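Local coordinates for hexapeptide transferase family protein (Anaplasma phagocytophilum, PDB 3IXC) that probably acts as a transferase, and binds magnesium ions in a trimer of left-handed parallel beta-helices, at residues 47-52 with 63-68; 131-136 with 149-154; 99-104 with 175-180. One frame throughout, in Å; residues are numbered along the deposited sequence.

Contact 1 of 3, residues 47-52 with 63-68; sequences RIIGDV and GTVLRG
Ile49 and Leu66 meet where two parallel strands run 9° apart, and the close packing is that of residues 47-50 against 65-68. The ladder is hydrogen-bonded in strict alternation: Arg47 N to Thr64 O (2.9 Å), Leu66 N to Arg47 O, Ile49 N to Leu66 O and Gly68 N to Ile49 O. The side chains divide between two faces. On one, Ile48 and Leu66 turn into the prism of the beta-helix; Val52, beyond the corner on the next wall, meets Leu66 there, CG1 to CD1 4.1 Å, the two side chains crossing at about a right angle. On the other, the end of Ile49 is laid along the neighbouring strand: chi2 of 103°, well off a staggered value, places CD1 4.1 Å from both Val65 CG1 and Arg67 CB and 3.8 Å from Leu66 O. At the corner Gly50 has positive phi, a conformation that favours glycine, and Asp51, centre of an inverse gamma turn, gives its N to Gly68 O (2.9 Å). The looser side is that of Arg47 and Asp51, both partly exposed, whose ends lead away from the opposite strand; Arg47 also packs on Asn45 of the second subunit. Arg67 leaves the ladder too, but into a subunit interface: it pairs with Asp69 and with Asp83 of the second subunit, lies against Trp61 of that subunit in a cation-pi contact, and touches His88, a magnesium ligand. Strand 47-49 thus sits between strands 26-27 and 65-68 in one wall of the prism, while Val52 and Leu66 both pack on strand 72-75 of the next.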
loop_
_atom_site.group_PDB
_atom_site.type_symbol
_atom_site.label_atom_id
_atom_site.label_comp_id
_atom_site.label_asym_id
_atom_site.label_seq_id
_atom_site.Cartn_x
_atom_site.Cartn_y
_atom_site.Cartn_z
ATOM N N ARG A 47 -13.557 0.856 -2.063
ATOM C CA ARG A 47 -14.412 -0.301 -1.785
ATOM C C ARG A 47 -14.790 -0.254 -0.322
ATOM O O ARG A 47 -13.926 -0.221 0.559
ATOM C CB ARG A 47 -13.719 -1.621 -2.164
ATOM C CG ARG A 47 -13.548 -1.833 -3.682
ATOM C CD ARG A 47 -14.888 -2.033 -4.398
ATOM N NE ARG A 47 -14.752 -2.237 -5.847
ATOM C CZ ARG A 47 -14.760 -1.268 -6.760
ATOM N NH1 ARG A 47 -14.873 0.008 -6.411
ATOM N NH2 ARG A 47 -14.646 -1.584 -8.049
ATOM N N ILE A 48 -16.096 -0.202 -0.084
ATOM C CA ILE A 48 -16.642 -0.093 1.260
ATOM C C ILE A 48 -17.602 -1.262 1.435
ATOM O O ILE A 48 -18.613 -1.357 0.743
ATOM C CB ILE A 48 -17.351 1.260 1.476
ATOM C CG1 ILE A 48 -16.404 2.420 1.160
ATOM C CG2 ILE A 48 -17.851 1.393 2.909
ATOM C CD1 ILE A 48 -17.046 3.782 1.282
ATOM N N ILE A 49 -17.252 -2.161 2.350
ATOM C CA ILE A 49 -17.938 -3.448 2.454
ATOM C C ILE A 49 -18.607 -3.637 3.799
ATOM O O ILE A 49 -17.982 -3.459 4.846
ATOM C CB ILE A 49 -16.943 -4.638 2.213
ATOM C CG1 ILE A 49 -16.197 -4.496 0.875
ATOM C CG2 ILE A 49 -17.670 -5.986 2.301
ATOM C CD1 ILE A 49 -14.765 -4.004 1.005
ATOM N N GLY A 50 -19.881 -4.028 3.765
ATOM C CA GLY A 50 -20.582 -4.441 4.975
ATOM C C GLY A 50 -20.923 -3.349 5.970
ATOM O O GLY A 50 -21.499 -2.315 5.619
ATOM N N ASP A 51 -20.581 -3.601 7.229
ATOM C CA ASP A 51 -21.049 -2.777 8.336
ATOM C C ASP A 51 -20.146 -1.566 8.510
ATOM O O ASP A 51 -19.292 -1.535 9.391
ATOM C CB ASP A 51 -21.104 -3.611 9.616
ATOM C CG ASP A 51 -21.925 -2.963 10.719
ATOM O OD1 ASP A 51 -22.406 -1.817 10.570
ATOM O OD2 ASP A 51 -22.090 -3.631 11.760
ATOM N N VAL A 52 -20.341 -0.572 7.654
ATOM C CA VAL A 52 -19.509 0.628 7.679
ATOM C C VAL A 52 -20.422 1.843 7.626
ATOM O O VAL A 52 -21.344 1.885 6.810
ATOM C CB VAL A 52 -18.546 0.682 6.468
ATOM C CG1 VAL A 52 -17.690 1.946 6.506
ATOM C CG2 VAL A 52 -17.650 -0.562 6.414
ATOM N N GLY A 63 -8.627 3.923 -4.126
ATOM C CA GLY A 63 -8.045 2.639 -3.755
ATOM C C GLY A 63 -8.147 2.267 -2.283
ATOM O O GLY A 63 -7.569 1.266 -1.855
ATOM N N THR A 64 -8.878 3.062 -1.506
ATOM C CA THR A 64 -9.083 2.748 -0.100
ATOM C C THR A 64 -10.092 1.600 0.041
ATOM O O THR A 64 -11.048 1.490 -0.737
ATOM C CB THR A 64 -9.448 4.024 0.707
ATOM O OG1 THR A 64 -8.280 4.855 0.785
ATOM C CG2 THR A 64 -9.915 3.694 2.124
ATOM N N VAL A 65 -9.836 0.734 1.014
ATOM C CA VAL A 65 -10.688 -0.423 1.265
ATOM C C VAL A 65 -11.118 -0.364 2.723
ATOM O O VAL A 65 -10.278 -0.442 3.624
ATOM C CB VAL A 65 -9.939 -1.757 0.992
ATOM C CG1 VAL A 65 -10.859 -2.951 1.290
ATOM C CG2 VAL A 65 -9.436 -1.818 -0.451
ATOM N N LEU A 66 -12.419 -0.191 2.956
ATOM C CA LEU A 66 -12.962 -0.256 4.313
ATOM C C LEU A 66 -13.782 -1.529 4.393
ATOM O O LEU A 66 -14.931 -1.571 3.945
ATOM C CB LEU A 66 -13.842 0.964 4.633
ATOM C CG LEU A 66 -13.270 2.364 4.383
ATOM C CD1 LEU A 66 -14.245 3.412 4.905
ATOM C CD2 LEU A 66 -11.918 2.595 4.997
ATOM N N ARG A 67 -13.179 -2.572 4.961
ATOM C CA ARG A 67 -13.788 -3.907 4.914
ATOM C C ARG A 67 -14.429 -4.260 6.251
ATOM O O ARG A 67 -13.768 -4.753 7.178
ATOM C CB ARG A 67 -12.765 -4.949 4.441
ATOM C CG ARG A 67 -13.378 -6.349 4.239
ATOM C CD ARG A 67 -12.675 -7.154 3.140
ATOM N NE ARG A 67 -11.259 -7.436 3.391
ATOM C CZ ARG A 67 -10.810 -8.439 4.143
ATOM N NH1 ARG A 67 -9.504 -8.632 4.279
ATOM N NH2 ARG A 67 -11.657 -9.259 4.762
ATOM N N GLY A 68 -15.728 -3.980 6.351
ATOM C CA GLY A 68 -16.474 -4.220 7.588
ATOM C C GLY A 68 -17.257 -5.521 7.519
ATOM O O GLY A 68 -18.474 -5.540 7.746
#

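Contact 2 of 3, residues 131-136 with 149-154; sequences AVMEEG and KIVKSG
Ala131 to Gly136 and Lys149 to Gly154 follow each other one coil apart, their end-to-end directions only 4° from parallel. Val132 N bonds to Lys149 O, Val151 N returns to Val132 O (2.9 Å), and Glu134 N closes on Val151 O (2.8 Å). Past the short strands the ladder changes character. Gly154 N still meets Gly136 O at 2.9 Å, but from above the carbonyl plane. Among the side chains, Val132 and Ile150 lie side by side on the outer surface; Ile150 has two conformers, so the fit of its CD1 against Val132 CB is not certain. On the inner side Met133 and Val151 also run alongside each other; Met133 CG rests 4.0 Å from Val151 CG2, and Leu145 packs against both. Glu134 reaches across the gap. Its CG stands anti to the carbonyl carbon, and with chi1 -65° and an extended chain the carboxylate is carried to Lys152 CA. There OE1 takes the N-H of Ser153 at 3.1 Å, on the anti side of the carboxylate and 25° out of its plane. The same serine's OG donates to Glu135 O, one residue after Glu134, at 2.7 Å, in the carbonyl plane and on a lone pair. Glu134 O itself receives Ser137 OG. Lys152 runs beside Glu134, yet NZ remains 6.5 Å from OE2: opposite charges lie nearby without contact, and this is no salt bridge. The chemistry thus changes along the coil, from a backbone ladder with apolar pairs on both faces of the strands to a corner where a carboxylate oxygen, Glu134 OE1, and a hydroxyl, Ser153 OG, each bonded to backbone, take over much of the linking.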
loop_
_atom_site.group_PDB
_atom_site.type_symbol
_atom_site.label_atom_id
_atom_site.label_comp_id
_atom_site.label_asym_id
_atom_site.label_seq_id
_atom_site.Cartn_x
_atom_site.Cartn_y
_atom_site.Cartn_z
ATOM N N ALA A 131 -5.274 -0.723 19.724
ATOM C CA ALA A 131 -4.585 0.555 19.899
ATOM C C ALA A 131 -5.603 1.695 19.965
ATOM O O ALA A 131 -6.688 1.612 19.387
ATOM C CB ALA A 131 -3.556 0.795 18.790
ATOM N N VAL A 132 -5.256 2.747 20.697
ATOM C CA VAL A 132 -6.132 3.905 20.857
ATOM C C VAL A 132 -5.316 5.159 20.621
ATOM O O VAL A 132 -4.221 5.302 21.167
ATOM C CB VAL A 132 -6.749 3.971 22.283
ATOM C CG1 VAL A 132 -7.546 5.273 22.478
ATOM C CG2 VAL A 132 -7.630 2.752 22.551
ATOM N N MET A 133 -5.841 6.060 19.796
ATOM C CA MET A 133 -5.339 7.424 19.762
ATOM C C MET A 133 -6.395 8.315 20.402
ATOM O O MET A 133 -7.550 8.344 19.964
ATOM C CB MET A 133 -5.025 7.872 18.332
ATOM C CG MET A 133 -3.832 7.133 17.740
ATOM S SD MET A 133 -3.390 7.708 16.096
ATOM C CE MET A 133 -2.775 9.353 16.470
ATOM N N GLU A 134 -6.013 9.008 21.471
ATOM C CA GLU A 134 -6.934 9.938 22.108
ATOM C C GLU A 134 -7.168 11.146 21.204
ATOM O O GLU A 134 -6.447 11.355 20.224
ATOM C CB GLU A 134 -6.401 10.371 23.474
ATOM C CG GLU A 134 -6.315 9.206 24.468
ATOM C CD GLU A 134 -5.975 9.655 25.870
ATOM O OE1 GLU A 134 -5.523 10.812 26.054
ATOM O OE2 GLU A 134 -6.164 8.837 26.801
ATOM N N GLU A 135 -8.198 11.927 21.522
ATOM C CA GLU A 135 -8.499 13.140 20.771
ATOM C C GLU A 135 -7.234 13.989 20.609
ATOM O O GLU A 135 -6.472 14.162 21.559
ATOM C CB GLU A 135 -9.602 13.927 21.499
ATOM C CG GLU A 135 -9.867 15.340 20.979
ATOM C CD GLU A 135 -8.850 16.374 21.458
ATOM O OE1 GLU A 135 -8.431 16.326 22.642
ATOM O OE2 GLU A 135 -8.480 17.247 20.646
ATOM N N GLY A 136 -7.004 14.507 19.406
ATOM C CA GLY A 136 -5.932 15.485 19.205
ATOM C C GLY A 136 -4.528 14.966 19.459
ATOM O O GLY A 136 -3.692 15.666 20.038
ATOM N N LYS A 149 -1.626 -0.118 22.575
ATOM C CA LYS A 149 -0.917 1.111 22.951
ATOM C C LYS A 149 -1.853 2.307 22.880
ATOM O O LYS A 149 -2.734 2.353 22.020
ATOM C CB LYS A 149 0.324 1.333 22.077
ATOM C CG LYS A 149 1.443 0.309 22.300
ATOM C CD LYS A 149 2.245 0.633 23.571
ATOM C CE LYS A 149 3.351 -0.389 23.828
ATOM N NZ LYS A 149 2.893 -1.574 24.612
ATOM N N ILE A 150 -1.658 3.255 23.798
ATOM C CA ILE A 150 -2.513 4.437 23.904
ATOM C C ILE A 150 -1.700 5.714 23.683
ATOM O O ILE A 150 -0.813 6.035 24.482
ATOM C CB ILE A 150 -3.204 4.529 25.296
ATOM C CG1 ILE A 150 -3.649 3.151 25.802
ATOM C CG2 ILE A 150 -4.373 5.515 25.254
ATOM C CD1 ILE A 150 -4.809 2.553 25.050
ATOM N N VAL A 151 -2.005 6.431 22.602
ATOM C CA VAL A 151 -1.388 7.732 22.326
ATOM C C VAL A 151 -2.278 8.785 22.991
ATOM O O VAL A 151 -3.450 8.920 22.647
ATOM C CB VAL A 151 -1.266 8.012 20.807
ATOM C CG1 VAL A 151 -0.533 9.331 20.548
ATOM C CG2 VAL A 151 -0.551 6.847 20.082
ATOM N N LYS A 152 -1.728 9.522 23.953
ATOM C CA LYS A 152 -2.540 10.479 24.711
ATOM C C LYS A 152 -2.672 11.805 23.971
ATOM O O LYS A 152 -1.845 12.133 23.111
ATOM C CB LYS A 152 -1.976 10.694 26.112
ATOM C CG LYS A 152 -2.058 9.457 26.998
ATOM C CD LYS A 152 -1.468 9.726 28.372
ATOM C CE LYS A 152 -1.549 8.487 29.247
ATOM N NZ LYS A 152 -0.859 8.675 30.555
ATOM N N SER A 153 -3.718 12.557 24.306
ATOM C CA SER A 153 -3.978 13.855 23.686
ATOM C C SER A 153 -2.763 14.766 23.737
ATOM O O SER A 153 -2.117 14.902 24.784
ATOM C CB SER A 153 -5.167 14.540 24.362
ATOM O OG SER A 153 -6.346 13.769 24.202
ATOM N N GLY A 154 -2.459 15.380 22.596
ATOM C CA GLY A 154 -1.348 16.306 22.485
ATOM C C GLY A 154 -0.006 15.651 22.215
ATOM O O GLY A 154 0.964 16.346 21.923
#

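Contact 3 of 3, residues 99-104 with 175-180; sequences GKFVTI and YLQKSA
Thr103 OG1 is gripped by several groups where the coil meets the C-terminal helix. It donates to water 1, which bridges the segments, at 2.7 Å, accepts from Asn80 of the coil before, and has Ser179 OG 2.7 Å away as a likely third partner. Ser179 is turned to this side by its first torsion, chi1 178°, which sets OG anti to the backbone N of Ser179; the same oxygen also lies 3.5 Å from Thr103 CG2. Water 1 spends its own protons on two carbonyls, Phe101 O at 2.8 Å and Leu176 O at 2.7 Å, and so joins three polar groups of both segments. Phe101 O is held a second time by Asn118. The apolar half of the contact is built on Phe101, whose backbone takes a left-handed conformation (phi 55°) and directs the side chain at the helix. Ala180 CB fits beside it, 3.6 Å from Phe101 CB and close to the plane of the ring at its edge. Gln177 comes over one ring face instead. A bend at chi2 folds its amide back, so that NE2 stands 3.7 Å from Phe101 CD1, offset toward the rim, and OE1 lies 3.5 Å from Phe101 CB. Ring and amide planes are steeply inclined, 67° apart, and the amide does not stack flat. Its OE1 is fixed by Asn118, which thereby ties the glutamine to the following coil. In the fold, helix 170-188 lies along the wall of the prism that contains strands 80-81, 103-104 and 120-121; Leu176, Ser179 and Thr103 all rest on Phe120, and further along the helix Glu181 and Ile184 also touch Phe101.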
loop_
_atom_site.group_PDB
_atom_site.type_symbol
_atom_site.label_atom_id
_atom_site.label_comp_id
_atom_site.label_asym_id
_atom_site.label_seq_id
_atom_site.Cartn_x
_atom_site.Cartn_y
_atom_site.Cartn_z
ATOM N N GLY A 99 -13.108 8.871 14.837
ATOM C CA GLY A 99 -13.880 10.048 15.240
ATOM C C GLY A 99 -14.016 11.090 14.146
ATOM O O GLY A 99 -13.867 10.787 12.953
ATOM N N LYS A 100 -14.299 12.319 14.572
ATOM C CA LYS A 100 -14.563 13.440 13.681
ATOM C C LYS A 100 -13.283 14.192 13.353
ATOM O O LYS A 100 -12.394 14.303 14.190
ATOM C CB LYS A 100 -15.538 14.416 14.346
ATOM C CG LYS A 100 -16.853 13.813 14.767
ATOM C CD LYS A 100 -17.695 14.903 15.408
ATOM C CE LYS A 100 -18.926 14.348 16.079
ATOM N NZ LYS A 100 -19.660 15.433 16.793
ATOM N N PHE A 101 -13.203 14.723 12.133
ATOM C CA PHE A 101 -12.077 15.578 11.722
ATOM C C PHE A 101 -10.723 14.903 11.911
ATOM O O PHE A 101 -9.741 15.535 12.303
ATOM C CB PHE A 101 -12.167 16.950 12.419
ATOM C CG PHE A 101 -13.488 17.624 12.209
ATOM C CD1 PHE A 101 -13.837 18.124 10.954
ATOM C CD2 PHE A 101 -14.400 17.728 13.255
ATOM C CE1 PHE A 101 -15.080 18.735 10.748
ATOM C CE2 PHE A 101 -15.637 18.333 13.060
ATOM C CZ PHE A 101 -15.976 18.841 11.808
ATOM N N VAL A 102 -10.698 13.603 11.616
ATOM C CA VAL A 102 -9.487 12.788 11.688
ATOM C C VAL A 102 -8.826 12.799 10.309
ATOM O O VAL A 102 -9.513 12.800 9.280
ATOM C CB VAL A 102 -9.828 11.330 12.097
ATOM C CG1 VAL A 102 -8.633 10.391 11.878
ATOM C CG2 VAL A 102 -10.260 11.274 13.562
ATOM N N THR A 103 -7.493 12.826 10.297
ATOM C CA THR A 103 -6.725 12.702 9.060
ATOM C C THR A 103 -5.971 11.380 9.094
ATOM O O THR A 103 -5.184 11.135 10.026
ATOM C CB THR A 103 -5.727 13.873 8.892
ATOM O OG1 THR A 103 -6.448 15.101 8.682
ATOM C CG2 THR A 103 -4.804 13.641 7.676
ATOM N N ILE A 104 -6.248 10.524 8.103
ATOM C CA ILE A 104 -5.486 9.293 7.922
ATOM C C ILE A 104 -4.758 9.384 6.585
ATOM O O ILE A 104 -5.374 9.484 5.527
ATOM C CB ILE A 104 -6.378 8.030 8.010
ATOM C CG1 ILE A 104 -6.962 7.912 9.420
ATOM C CG2 ILE A 104 -5.572 6.757 7.653
ATOM C CD1 ILE A 104 -8.370 7.358 9.468
ATOM N N TYR A 175 -2.820 22.403 13.271
ATOM C CA TYR A 175 -2.906 21.701 11.989
ATOM C C TYR A 175 -3.868 20.517 12.009
ATOM O O TYR A 175 -4.330 20.078 10.961
ATOM C CB TYR A 175 -1.528 21.254 11.492
ATOM C CG TYR A 175 -1.553 20.763 10.049
ATOM C CD1 TYR A 175 -1.796 21.642 8.996
ATOM C CD2 TYR A 175 -1.347 19.414 9.751
ATOM C CE1 TYR A 175 -1.839 21.187 7.663
ATOM C CE2 TYR A 175 -1.379 18.955 8.434
ATOM C CZ TYR A 175 -1.625 19.842 7.399
ATOM O OH TYR A 175 -1.647 19.373 6.104
ATOM N N LEU A 176 -4.165 19.982 13.190
ATOM C CA LEU A 176 -5.077 18.836 13.256
ATOM C C LEU A 176 -6.437 19.202 12.659
ATOM O O LEU A 176 -6.949 18.495 11.778
ATOM C CB LEU A 176 -5.227 18.338 14.692
ATOM C CG LEU A 176 -3.930 17.978 15.423
ATOM C CD1 LEU A 176 -4.213 17.731 16.905
ATOM C CD2 LEU A 176 -3.224 16.767 14.793
ATOM N N GLN A 177 -7.007 20.320 13.106
ATOM C CA GLN A 177 -8.289 20.760 12.553
ATOM C C GLN A 177 -8.135 21.304 11.137
ATOM O O GLN A 177 -8.992 21.064 10.288
ATOM C CB GLN A 177 -8.986 21.787 13.458
ATOM C CG GLN A 177 -10.388 22.227 12.989
ATOM C CD GLN A 177 -11.447 21.110 12.977
ATOM O OE1 GLN A 177 -11.312 20.091 13.659
ATOM N NE2 GLN A 177 -12.518 21.322 12.210
ATOM N N LYS A 178 -7.045 22.029 10.883
ATOM C CA LYS A 178 -6.808 22.596 9.552
ATOM C C LYS A 178 -6.704 21.525 8.465
ATOM O O LYS A 178 -7.302 21.666 7.399
ATOM C CB LYS A 178 -5.571 23.499 9.546
ATOM C CG LYS A 178 -5.407 24.339 8.284
ATOM C CD LYS A 178 -6.598 25.261 8.044
ATOM C CE LYS A 178 -6.413 26.063 6.770
ATOM N NZ LYS A 178 -7.670 26.098 5.978
ATOM N N SER A 179 -5.961 20.456 8.744
ATOM C CA SER A 179 -5.861 19.333 7.805
ATOM C C SER A 179 -7.235 18.804 7.419
ATOM O O SER A 179 -7.515 18.596 6.233
ATOM C CB SER A 179 -5.032 18.198 8.416
ATOM O OG SER A 179 -4.958 17.096 7.532
ATOM N N ALA A 180 -8.092 18.595 8.419
ATOM C CA ALA A 180 -9.430 18.055 8.170
ATOM C C ALA A 180 -10.259 19.029 7.321
ATOM O O ALA A 180 -10.903 18.621 6.358
ATOM C CB ALA A 180 -10.138 17.730 9.491
HETATM O O HOH W 1 -7.169 15.930 11.141
#

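In the fold
From the N terminus, contact 1 closes first: residues 47-52 and 63-68 complete a single coil near the start of the beta-helix, in the wall holding strands 47-49 and 65-68. The chain then climbs to residues 99-104, where contact 3 opens. Contact 2 then joins two successive coils in another wall, between residues 131 and 154, and falls wholly within the span of contact 3. Helix 170-188 finally folds back over the third wall to complete contact 3. Contacts 2 and 3 touch through Gly136 CA and Leu176 CD1, whereas contacts 1 and 2 have centres about 24 Å apart.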